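Local coordinates for lipid-transfer protein (Thermomonospora curvata, PDB 6OK1) that is named a lipid-transfer protein and has the two-domain architecture of the thiolase superfamily, though its precise role is not established, at residues I267-S281 with L373-I386. Numbering follows the deposited sequence. Where two conformers were deposited one is given.
Sequences IPEMGLVGQQLYAQS and LVTAGTGVPTSGLI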
loop_
_atom_site.group_PDB
_atom_site.type_symbol
_atom_site.label_atom_id
_atom_site.label_comp_id
_atom_site.label_asym_id
_atom_site.label_seq_id
_atom_site.Cartn_x
_atom_site.Cartn_y
_atom_site.Cartn_z
ATOM N N ILE A 267 21.725 2.513 -12.094
ATOM C CA ILE A 267 20.412 2.358 -11.462
ATOM C C ILE A 267 19.407 2.361 -12.604
ATOM O O ILE A 267 18.807 3.399 -12.894
ATOM C CB ILE A 267 20.076 3.471 -10.464
ATOM C CG1 ILE A 267 21.210 3.733 -9.469
ATOM C CG2 ILE A 267 18.800 3.096 -9.710
ATOM C CD1 ILE A 267 21.005 5.003 -8.688
ATOM N N PRO A 268 19.222 1.232 -13.286
ATOM C CA PRO A 268 18.392 1.232 -14.500
ATOM C C PRO A 268 16.994 1.747 -14.257
ATOM O O PRO A 268 16.394 2.379 -15.139
ATOM C CB PRO A 268 18.372 -0.244 -14.900
ATOM C CG PRO A 268 19.537 -0.859 -14.224
ATOM C CD PRO A 268 19.862 -0.068 -13.027
ATOM N N GLU A 269 16.449 1.479 -13.073
ATOM C CA GLU A 269 15.101 1.943 -12.790
ATOM C C GLU A 269 15.041 3.463 -12.680
ATOM O O GLU A 269 14.004 4.065 -13.000
ATOM C CB GLU A 269 14.574 1.241 -11.524
ATOM C CG GLU A 269 15.384 1.454 -10.240
ATOM C CD GLU A 269 16.518 0.463 -9.996
ATOM O OE1 GLU A 269 17.055 -0.130 -10.964
ATOM O OE2 GLU A 269 16.886 0.246 -8.793
ATOM N N MET A 270 16.141 4.117 -12.285
ATOM C CA MET A 270 16.164 5.574 -12.311
ATOM C C MET A 270 16.360 6.094 -13.727
ATOM O O MET A 270 15.818 7.149 -14.067
ATOM C CB MET A 270 17.270 6.126 -11.392
ATOM C CG MET A 270 17.159 7.633 -11.114
ATOM S SD MET A 270 15.652 8.017 -10.173
ATOM C CE MET A 270 16.098 7.437 -8.524
ATOM N N GLY A 271 17.100 5.372 -14.566
ATOM C CA GLY A 271 17.145 5.730 -15.974
ATOM C C GLY A 271 15.767 5.713 -16.607
ATOM O O GLY A 271 15.433 6.587 -17.417
ATOM N N LEU A 272 14.944 4.734 -16.228
ATOM C CA LEU A 272 13.595 4.618 -16.770
ATOM C C LEU A 272 12.715 5.762 -16.287
ATOM O O LEU A 272 11.917 6.307 -17.058
ATOM C CB LEU A 272 13.016 3.262 -16.360
ATOM C CG LEU A 272 11.554 3.003 -16.648
ATOM C CD1 LEU A 272 11.341 3.053 -18.128
ATOM C CD2 LEU A 272 11.225 1.606 -16.111
ATOM N N VAL A 273 12.828 6.129 -15.004
ATOM C CA VAL A 273 12.178 7.350 -14.519
ATOM C C VAL A 273 12.592 8.550 -15.351
ATOM O O VAL A 273 11.750 9.318 -15.829
ATOM C CB VAL A 273 12.524 7.577 -13.038
ATOM C CG1 VAL A 273 12.208 8.985 -12.602
ATOM C CG2 VAL A 273 11.762 6.555 -12.193
ATOM N N GLY A 274 13.894 8.737 -15.531
ATOM C CA GLY A 274 14.355 9.935 -16.225
ATOM C C GLY A 274 13.862 10.013 -17.659
ATOM O O GLY A 274 13.491 11.089 -18.144
ATOM N N GLN A 275 13.877 8.883 -18.368
ATOM C CA GLN A 275 13.395 8.867 -19.746
ATOM C C GLN A 275 11.962 9.379 -19.828
ATOM O O GLN A 275 11.621 10.176 -20.720
ATOM C CB GLN A 275 13.489 7.453 -20.313
ATOM C CG GLN A 275 14.910 6.978 -20.513
ATOM C CD GLN A 275 15.012 5.465 -20.673
ATOM O OE1 GLN A 275 14.006 4.772 -20.874
ATOM N NE2 GLN A 275 16.234 4.947 -20.574
ATOM N N GLN A 276 11.112 8.945 -18.892
ATOM C CA GLN A 276 9.730 9.386 -18.880
ATOM C C GLN A 276 9.629 10.863 -18.523
ATOM O O GLN A 276 8.815 11.590 -19.106
ATOM C CB GLN A 276 8.919 8.546 -17.895
ATOM C CG GLN A 276 8.784 7.129 -18.299
ATOM C CD GLN A 276 8.205 6.320 -17.173
ATOM O OE1 GLN A 276 6.995 6.259 -17.012
ATOM N NE2 GLN A 276 9.069 5.748 -16.350
ATOM N N LEU A 277 10.404 11.313 -17.529
ATOM C CA LEU A 277 10.348 12.718 -17.128
ATOM C C LEU A 277 10.684 13.623 -18.292
ATOM O O LEU A 277 10.026 14.648 -18.500
ATOM C CB LEU A 277 11.315 13.008 -16.003
ATOM C CG LEU A 277 11.041 12.270 -14.708
ATOM C CD1 LEU A 277 12.132 12.602 -13.686
ATOM C CD2 LEU A 277 9.677 12.670 -14.184
ATOM N N TYR A 278 11.740 13.298 -19.026
ATOM C CA TYR A 278 12.124 14.148 -20.154
ATOM C C TYR A 278 11.110 14.064 -21.291
ATOM O O TYR A 278 10.809 15.077 -21.943
ATOM C CB TYR A 278 13.516 13.764 -20.643
ATOM C CG TYR A 278 14.595 14.054 -19.646
ATOM C CD1 TYR A 278 14.677 15.296 -19.019
ATOM C CD2 TYR A 278 15.522 13.076 -19.298
ATOM C CE1 TYR A 278 15.648 15.567 -18.090
ATOM C CE2 TYR A 278 16.515 13.345 -18.364
ATOM C CZ TYR A 278 16.570 14.595 -17.768
ATOM O OH TYR A 278 17.530 14.897 -16.840
ATOM N N ALA A 279 10.591 12.873 -21.575
ATOM C CA ALA A 279 9.605 12.753 -22.642
ATOM C C ALA A 279 8.307 13.471 -22.280
ATOM O O ALA A 279 7.682 14.115 -23.137
ATOM C CB ALA A 279 9.339 11.285 -22.951
ATOM N N GLN A 280 7.879 13.362 -21.025
ATOM C CA GLN A 280 6.622 13.981 -20.609
ATOM C C GLN A 280 6.709 15.497 -20.715
ATOM O O GLN A 280 5.782 16.162 -21.196
ATOM C CB GLN A 280 6.291 13.602 -19.167
ATOM C CG GLN A 280 5.811 12.178 -18.982
ATOM C CD GLN A 280 5.772 11.807 -17.516
ATOM O OE1 GLN A 280 6.105 12.620 -16.672
ATOM N NE2 GLN A 280 5.377 10.586 -17.212
ATOM N N SER A 281 7.802 16.054 -20.218
ATOM C CA SER A 281 7.961 17.489 -20.053
ATOM C C SER A 281 8.455 18.184 -21.304
ATOM O O SER A 281 8.431 19.425 -21.354
ATOM C CB SER A 281 8.945 17.771 -18.919
ATOM O OG SER A 281 10.256 17.272 -19.204
ATOM N N LEU A 373 14.522 18.918 -11.083
ATOM C CA LEU A 373 14.321 17.473 -11.129
ATOM C C LEU A 373 14.502 16.914 -9.728
ATOM O O LEU A 373 15.481 17.244 -9.046
ATOM C CB LEU A 373 15.289 16.810 -12.114
ATOM C CG LEU A 373 14.947 15.360 -12.485
ATOM C CD1 LEU A 373 15.474 15.031 -13.853
ATOM C CD2 LEU A 373 15.506 14.372 -11.513
ATOM N N VAL A 374 13.544 16.092 -9.295
ATOM C CA VAL A 374 13.562 15.474 -7.971
ATOM C C VAL A 374 13.516 13.966 -8.138
ATOM O O VAL A 374 12.698 13.448 -8.905
ATOM C CB VAL A 374 12.384 15.930 -7.092
ATOM C CG1 VAL A 374 12.555 15.320 -5.670
ATOM C CG2 VAL A 374 12.284 17.407 -7.065
ATOM N N THR A 375 14.382 13.258 -7.419
ATOM C CA THR A 375 14.332 11.800 -7.401
ATOM C C THR A 375 13.879 11.272 -6.051
ATOM O O THR A 375 14.044 11.911 -5.015
ATOM C CB THR A 375 15.692 11.165 -7.728
ATOM O OG1 THR A 375 16.669 11.560 -6.756
ATOM C CG2 THR A 375 16.147 11.590 -9.104
ATOM N N ALA A 376 13.378 10.043 -6.076
ATOM C CA ALA A 376 13.001 9.330 -4.865
ATOM C C ALA A 376 14.037 8.244 -4.530
ATOM O O ALA A 376 15.172 8.279 -5.021
ATOM C CB ALA A 376 11.587 8.785 -5.046
ATOM N N GLY A 377 13.645 7.299 -3.677
ATOM C CA GLY A 377 14.608 6.404 -3.052
ATOM C C GLY A 377 15.363 5.551 -4.059
ATOM O O GLY A 377 14.811 5.099 -5.061
ATOM N N THR A 378 16.636 5.298 -3.754
ATOM C CA THR A 378 17.519 4.558 -4.634
ATOM C C THR A 378 17.763 3.142 -4.113
ATOM O O THR A 378 17.822 2.888 -2.897
ATOM C CB THR A 378 18.839 5.320 -4.791
ATOM O OG1 THR A 378 19.300 5.705 -3.500
ATOM C CG2 THR A 378 18.625 6.577 -5.587
ATOM N N GLY A 379 17.901 2.208 -5.057
ATOM C CA GLY A 379 18.002 0.803 -4.747
ATOM C C GLY A 379 16.683 0.073 -4.732
ATOM O O GLY A 379 16.669 -1.150 -4.582
ATOM N N VAL A 380 15.587 0.800 -4.904
ATOM C CA VAL A 380 14.233 0.246 -4.847
ATOM C C VAL A 380 13.486 0.717 -6.088
ATOM O O VAL A 380 13.873 1.693 -6.735
ATOM C CB VAL A 380 13.479 0.715 -3.576
ATOM C CG1 VAL A 380 13.956 0.000 -2.330
ATOM C CG2 VAL A 380 13.595 2.239 -3.408
ATOM N N PRO A 381 12.366 0.081 -6.401
ATOM C CA PRO A 381 11.417 0.734 -7.313
ATOM C C PRO A 381 11.229 2.170 -6.877
ATOM O O PRO A 381 11.001 2.455 -5.690
ATOM C CB PRO A 381 10.144 -0.082 -7.124
ATOM C CG PRO A 381 10.602 -1.401 -6.711
ATOM C CD PRO A 381 11.837 -1.165 -5.853
ATOM N N THR A 382 11.308 3.079 -7.841
ATOM C CA THR A 382 11.521 4.470 -7.513
ATOM C C THR A 382 10.630 5.353 -8.376
ATOM O O THR A 382 9.697 4.891 -9.049
ATOM C CB THR A 382 13.031 4.782 -7.602
ATOM O OG1 THR A 382 13.293 6.072 -7.043
ATOM C CG2 THR A 382 13.578 4.716 -9.024
ATOM N N SER A 383 10.900 6.645 -8.307
ATOM C CA SER A 383 10.064 7.660 -8.944
ATOM C C SER A 383 10.830 8.970 -9.041
ATOM O O SER A 383 11.896 9.142 -8.449
ATOM C CB SER A 383 8.732 7.835 -8.171
ATOM O OG SER A 383 8.944 8.066 -6.785
ATOM N N GLY A 384 10.266 9.906 -9.806
ATOM C CA GLY A 384 10.875 11.210 -9.985
ATOM C C GLY A 384 9.833 12.217 -10.403
ATOM O O GLY A 384 8.728 11.857 -10.832
ATOM N N LEU A 385 10.217 13.488 -10.309
ATOM C CA LEU A 385 9.391 14.590 -10.786
ATOM C C LEU A 385 10.263 15.569 -11.535
ATOM O O LEU A 385 11.436 15.738 -11.216
ATOM C CB LEU A 385 8.732 15.380 -9.661
ATOM C CG LEU A 385 7.846 14.571 -8.714
ATOM C CD1 LEU A 385 7.601 15.370 -7.478
ATOM C CD2 LEU A 385 6.552 14.157 -9.389
ATOM N N ILE A 386 9.656 16.279 -12.484
ATOM C CA ILE A 386 10.168 17.590 -12.877
ATOM C C ILE A 386 9.091 18.594 -12.500
ATOM O O ILE A 386 7.949 18.501 -12.970
ATOM C CB ILE A 386 10.540 17.670 -14.367
ATOM C CG1 ILE A 386 11.732 16.748 -14.668
ATOM C CG2 ILE A 386 10.886 19.129 -14.750
ATOM C CD1 ILE A 386 12.060 16.572 -16.164
HETATM O O HOH W 1 16.494 2.678 -7.417
#
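Helix 268-281 packs over the hairpin whose antiparallel strands are 373-375 and 382-386, with V273 and L277 against G384; its axis passes 7.8 Å from that of strand 382-386, inclined by 29°, and runs roughly antiparallel to the other strand. G384 suits its place under the helix because a side chain there would point at V273 and L277, and V273 CG1 already rests 3.5 Å from G384 N. One turn on, L277 spreads its branches over the strand, CD2 lying 3.6 Å from G384 O, while its CB meets CD1 of I386. That same methyl reaches the hydroxyl of S281, a small residue that bonds back to L277 O, 2.7 Å from its OG, and thus keeps its polar atom occupied beside an apolar neighbour. Y278 crosses L373 and I386 at about a right angle; its OH, bonded to L308 O, still touches CD1 of L373. In the layered alpha/beta thiolase fold this is a helix laid on one face of the C-terminal half's sheet, while on the other side of the hairpin V374 and L385 meet helix 86-98. M270 serves the loop end of the hairpin: CG anti to the backbone N (chi1 -167°) and bends at chi2 and chi3 bring its flexible thioether down between T375 and T382, with CE 3.5 Å from T382 OG1. That hydroxyl is tied to G377 O, bracing the loop from within. E269 can carry its charge in this buried place because both carboxylate oxygens are satisfied: OE1 by a salt bridge with R261, OE2 by Q253 NE2 and by a water, 2.8 Å away, that also bonds G379 N and V380 O, linking the first helical turn to the loop backbone.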